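Local coordinates for protein histidine kinase (PDB 3LI9) that probably senses extracellular signals as the Cache (PDC-fold) domain of a membrane histidine kinase, which is thought to pass phosphate from ATP to a protein histidine, at residues 31-36 with 151-156; 140-143 with 148-151. All coordinates share one frame; numbering follows the deposited sequence.

Overall arrangement
Both contacts use strand 148-159 of an antiparallel sheet in this Cache domain, and their centres lie about 12 Å apart. Along the chain, 31-36 comes first, on the long helix 13-48; much later 140-143 runs into the short strand 143-145, which turns back into 148-151, and the same strand continues as 151-156. V151 belongs to both contacts. Contact 2 secures the start of the strand within the sheet, whereas contact 1 sets its next part against the helix. T140 and S152 join the two sites through backbone hydrogen bonding. One strand thus ties the helix to the edge hairpin, where a small molecule, probably from the crystallisation liquor, is bound.

Contact 1 of 2, residues 31-36 with 151-156; sequences AQMEAN and VSYDSP
The long helix 13-48 of the PDC fold packs on a face of the antiparallel sheet here, and Y153 from strand 148-159 meets M33 and N36 from the helix. With CG anti to its own carbonyl carbon (chi1 -66°), Y153 sends its ring to the helix. N36 CB sits over one ring face as a CH-pi contact, 4.0 Å from the Y153 ring centroid and displaced toward the rim. The side chain of M33, a selenomethionine, crosses the tyrosine at about a right angle, and Y153 OH lies 3.2 Å from M33 CB and equally near M33 CG. No hydrogen bond spans the two segments. The amide oxygen of buried N36 takes two bonds: Q32 NE2, one turn back on the helix, donates to N36 OD1 at 3.1 Å from well above the carbonyl plane, and Q71 NE2, from a loop, also binds it. Replacing the tyrosine by an alanine would probably cost N36 CB its CH-pi partner and open a gap beside M33 CB and CG, leaving the M33 side chain less confined. L139, V169 and V171 also pack on this tyrosine, which reaches from strand to helix in the helix-on-sheet layering of the PDC fold.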
loop_
_atom_site.group_PDB
_atom_site.type_symbol
_atom_site.label_atom_id
_atom_site.label_comp_id
_atom_site.label_asym_id
_atom_site.label_seq_id
_atom_site.Cartn_x
_atom_site.Cartn_y
_atom_site.Cartn_z
ATOM N N ALA A 31 -6.873 -9.175 -3.815
ATOM C CA ALA A 31 -8.303 -9.110 -3.360
ATOM C C ALA A 31 -8.467 -8.196 -2.139
ATOM O O ALA A 31 -9.371 -7.371 -2.134
ATOM C CB ALA A 31 -8.841 -10.524 -3.050
ATOM N N GLN A 32 -7.606 -8.306 -1.125
ATOM C CA GLN A 32 -7.797 -7.513 0.075
ATOM C C GLN A 32 -7.373 -6.109 -0.230
ATOM O O GLN A 32 -7.900 -5.171 0.344
ATOM C CB GLN A 32 -6.977 -8.017 1.242
ATOM C CG GLN A 32 -7.175 -7.234 2.569
ATOM C CD GLN A 32 -8.641 -7.167 3.070
ATOM O OE1 GLN A 32 -9.306 -8.188 3.224
ATOM N NE2 GLN A 32 -9.150 -5.967 3.262
HETATM N N MSE A 33 -6.465 -5.948 -1.164
HETATM C CA MSE A 33 -6.096 -4.549 -1.503
HETATM C C MSE A 33 -7.264 -3.811 -2.200
HETATM O O MSE A 33 -7.438 -2.615 -2.000
HETATM C CB MSE A 33 -4.795 -4.531 -2.385
HETATM C CG MSE A 33 -3.704 -5.189 -1.565
HETATM SE SE MSE A 33 -2.092 -5.358 -2.698
HETATM C CE MSE A 33 -1.647 -3.536 -3.024
ATOM N N GLU A 34 -8.004 -4.485 -3.062
ATOM C CA GLU A 34 -9.122 -3.872 -3.736
ATOM C C GLU A 34 -10.182 -3.517 -2.645
ATOM O O GLU A 34 -10.888 -2.510 -2.756
ATOM C CB GLU A 34 -9.734 -4.837 -4.768
ATOM C CG GLU A 34 -8.757 -5.151 -5.884
ATOM C CD GLU A 34 -9.342 -5.259 -7.292
ATOM O OE1 GLU A 34 -10.511 -4.936 -7.564
ATOM O OE2 GLU A 34 -8.604 -5.724 -8.193
ATOM N N ALA A 35 -10.314 -4.376 -1.633
ATOM C CA ALA A 35 -11.310 -4.057 -0.570
ATOM C C ALA A 35 -10.847 -2.786 0.175
ATOM O O ALA A 35 -11.689 -1.861 0.433
ATOM C CB ALA A 35 -11.491 -5.260 0.432
ATOM N N ASN A 36 -9.540 -2.699 0.519
ATOM C CA ASN A 36 -9.087 -1.537 1.276
ATOM C C ASN A 36 -9.195 -0.262 0.474
ATOM O O ASN A 36 -9.583 0.815 1.018
ATOM C CB ASN A 36 -7.596 -1.782 1.699
ATOM C CG ASN A 36 -7.488 -2.775 2.814
ATOM O OD1 ASN A 36 -8.445 -2.982 3.561
ATOM N ND2 ASN A 36 -6.347 -3.408 2.927
ATOM N N VAL A 151 1.265 0.723 4.078
ATOM C CA VAL A 151 0.992 1.525 2.886
ATOM C C VAL A 151 -0.283 2.328 3.126
ATOM O O VAL A 151 -1.101 1.937 3.949
ATOM C CB VAL A 151 0.842 0.567 1.673
ATOM C CG1 VAL A 151 -0.412 -0.326 1.722
ATOM C CG2 VAL A 151 1.067 1.291 0.378
ATOM N N SER A 152 -0.442 3.422 2.381
ATOM C CA SER A 152 -1.650 4.231 2.515
ATOM C C SER A 152 -2.441 4.262 1.231
ATOM O O SER A 152 -1.839 4.421 0.169
ATOM C CB SER A 152 -1.198 5.698 2.840
ATOM O OG SER A 152 -2.335 6.399 3.265
ATOM N N TYR A 153 -3.754 4.174 1.350
ATOM C CA TYR A 153 -4.656 4.314 0.196
ATOM C C TYR A 153 -5.365 5.655 0.371
ATOM O O TYR A 153 -5.925 5.911 1.436
ATOM C CB TYR A 153 -5.747 3.233 0.226
ATOM C CG TYR A 153 -5.274 1.787 0.045
ATOM C CD1 TYR A 153 -5.446 1.141 -1.187
ATOM C CD2 TYR A 153 -4.626 1.100 1.086
ATOM C CE1 TYR A 153 -5.031 -0.167 -1.355
ATOM C CE2 TYR A 153 -4.160 -0.222 0.906
ATOM C CZ TYR A 153 -4.398 -0.824 -0.340
ATOM O OH TYR A 153 -3.959 -2.123 -0.525
ATOM N N ASP A 154 -5.428 6.477 -0.680
ATOM C CA ASP A 154 -6.030 7.803 -0.510
ATOM C C ASP A 154 -6.930 8.099 -1.690
ATOM O O ASP A 154 -6.563 7.850 -2.818
ATOM C CB ASP A 154 -4.959 8.886 -0.419
ATOM C CG ASP A 154 -4.007 8.623 0.720
ATOM O OD1 ASP A 154 -4.393 8.976 1.858
ATOM O OD2 ASP A 154 -2.925 7.966 0.532
ATOM N N SER A 155 -8.086 8.670 -1.404
ATOM C CA SER A 155 -9.035 9.039 -2.501
ATOM C C SER A 155 -9.462 10.475 -2.358
ATOM O O SER A 155 -9.698 10.967 -1.259
ATOM C CB SER A 155 -10.344 8.221 -2.399
ATOM O OG SER A 155 -10.137 6.869 -2.678
ATOM N N PRO A 156 -9.494 11.202 -3.493
ATOM C CA PRO A 156 -9.891 12.576 -3.438
ATOM C C PRO A 156 -11.395 12.754 -3.171
ATOM O O PRO A 156 -12.208 11.985 -3.684
ATOM C CB PRO A 156 -9.487 13.111 -4.863
ATOM C CG PRO A 156 -9.637 11.877 -5.752
ATOM C CD PRO A 156 -9.111 10.742 -4.859
#

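Contact 2 of 2, residues 140-143 with 148-151; sequences TEPY and IFMV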
loop_
_atom_site.group_PDB
_atom_site.type_symbol
_atom_site.label_atom_id
_atom_site.label_comp_id
_atom_site.label_asym_id
_atom_site.label_seq_id
_atom_site.Cartn_x
_atom_site.Cartn_y
_atom_site.Cartn_z
ATOM N N THR A 140 0.306 4.773 -1.870
ATOM C CA THR A 140 1.722 5.170 -1.662
ATOM C C THR A 140 2.629 3.940 -1.830
ATOM O O THR A 140 2.236 2.754 -1.746
ATOM C CB THR A 140 1.938 5.690 -0.197
ATOM O OG1 THR A 140 1.754 4.586 0.710
ATOM C CG2 THR A 140 0.993 6.877 0.071
ATOM N N GLU A 141 3.909 4.241 -1.956
ATOM C CA GLU A 141 4.906 3.190 -1.823
ATOM C C GLU A 141 4.936 2.815 -0.329
ATOM O O GLU A 141 4.618 3.661 0.487
ATOM C CB GLU A 141 6.229 3.731 -2.373
ATOM C CG GLU A 141 6.206 3.452 -3.969
ATOM C CD GLU A 141 6.204 1.916 -4.339
ATOM O OE1 GLU A 141 7.311 1.381 -4.178
ATOM O OE2 GLU A 141 5.155 1.238 -4.794
ATOM N N PRO A 142 5.210 1.545 -0.015
ATOM C CA PRO A 142 5.260 1.146 1.406
ATOM C C PRO A 142 6.323 1.920 2.161
ATOM O O PRO A 142 7.341 2.391 1.582
ATOM C CB PRO A 142 5.650 -0.336 1.341
ATOM C CG PRO A 142 6.568 -0.378 0.019
ATOM C CD PRO A 142 5.545 0.391 -0.866
ATOM N N TYR A 143 6.088 2.084 3.451
ATOM C CA TYR A 143 7.007 2.928 4.263
ATOM C C TYR A 143 6.881 2.521 5.699
ATOM O O TYR A 143 5.915 1.841 6.158
ATOM C CB TYR A 143 6.679 4.412 4.081
ATOM C CG TYR A 143 5.279 4.786 4.519
ATOM C CD1 TYR A 143 5.006 5.208 5.852
ATOM C CD2 TYR A 143 4.208 4.690 3.592
ATOM C CE1 TYR A 143 3.666 5.526 6.228
ATOM C CE2 TYR A 143 2.902 5.041 3.939
ATOM C CZ TYR A 143 2.645 5.423 5.261
ATOM O OH TYR A 143 1.391 5.773 5.640
ATOM N N ILE A 148 6.118 0.939 12.275
ATOM C CA ILE A 148 5.209 0.018 11.608
ATOM C C ILE A 148 5.297 0.149 10.055
ATOM O O ILE A 148 5.187 1.222 9.582
ATOM C CB ILE A 148 3.801 0.279 12.066
ATOM C CG1 ILE A 148 3.781 -0.003 13.605
ATOM C CG2 ILE A 148 2.796 -0.699 11.342
ATOM C CD1 ILE A 148 2.607 0.490 14.259
ATOM N N PHE A 149 5.504 -0.991 9.391
ATOM C CA PHE A 149 5.577 -1.087 7.917
ATOM C C PHE A 149 4.145 -1.057 7.385
ATOM O O PHE A 149 3.317 -1.859 7.827
ATOM C CB PHE A 149 6.238 -2.426 7.570
ATOM C CG PHE A 149 6.717 -2.458 6.092
ATOM C CD1 PHE A 149 7.334 -1.368 5.514
ATOM C CD2 PHE A 149 6.432 -3.572 5.344
ATOM C CE1 PHE A 149 7.761 -1.433 4.148
ATOM C CE2 PHE A 149 6.826 -3.656 4.031
ATOM C CZ PHE A 149 7.421 -2.596 3.433
HETATM N N MSE A 150 3.861 -0.113 6.505
HETATM C CA MSE A 150 2.510 0.080 5.993
HETATM C C MSE A 150 2.484 0.721 4.611
HETATM O O MSE A 150 3.504 1.104 4.025
HETATM C CB MSE A 150 1.721 0.963 6.958
HETATM C CG MSE A 150 2.314 2.339 7.116
HETATM SE SE MSE A 150 1.275 3.363 8.522
HETATM C CE MSE A 150 1.979 2.484 10.068
ATOM N N VAL A 151 1.265 0.723 4.078
ATOM C CA VAL A 151 0.992 1.525 2.886
ATOM C C VAL A 151 -0.283 2.328 3.126
ATOM O O VAL A 151 -1.101 1.937 3.949
ATOM C CB VAL A 151 0.842 0.567 1.673
ATOM C CG1 VAL A 151 -0.412 -0.326 1.722
ATOM C CG2 VAL A 151 1.067 1.291 0.378
#
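A beta-hairpin pairs Y143 with M150, joining the short strand 143-145 to the start of strand 148-159. The two residues form an antiparallel hydrogen-bonded pair: Y143 N donates to M150 O at 2.8 Å, and M150 N returns the bond to Y143 O at 2.9 Å, the second with an N-H...O angle of 161°. Each acceptor also has a carbon neighbour, P142 CA at 3.2 Å from M150 O and F149 CA at 3.4 Å from Y143 O, both CA-H...O contacts. Ahead of the pair, T140 OG1 gives its proton to E141 O at 3.0 Å from 54° out of the carbonyl plane, while accepting one from S152 N; both oxygens lie at the edge of the Y143 ring. The carboxylate of E141 is bound at OE1 by T197 OG1 and S195 OG, and N196 N makes a weak bond to OE2. Y143 OH is hydrogen-bonded to a bound molecule probably taken from the crystallisation liquor, which may mark a pocket.

The side chains of Y143 and M150, a selenomethionine, stand on the same face of the sheet. M150 CG lies between its backbone N and carbonyl carbon (chi1 62°), which brings it over one face of the Y143 ring, 3.9 Å from the centroid in a CH-pi contact. The selenium takes an oblique place beside the same ring, a Met-aromatic contact. The F149 ring meets that of F144. P142 and F149 lie side by side, pointing the same way, and come closest at P142 CB to F149 CZ, 3.6 Å.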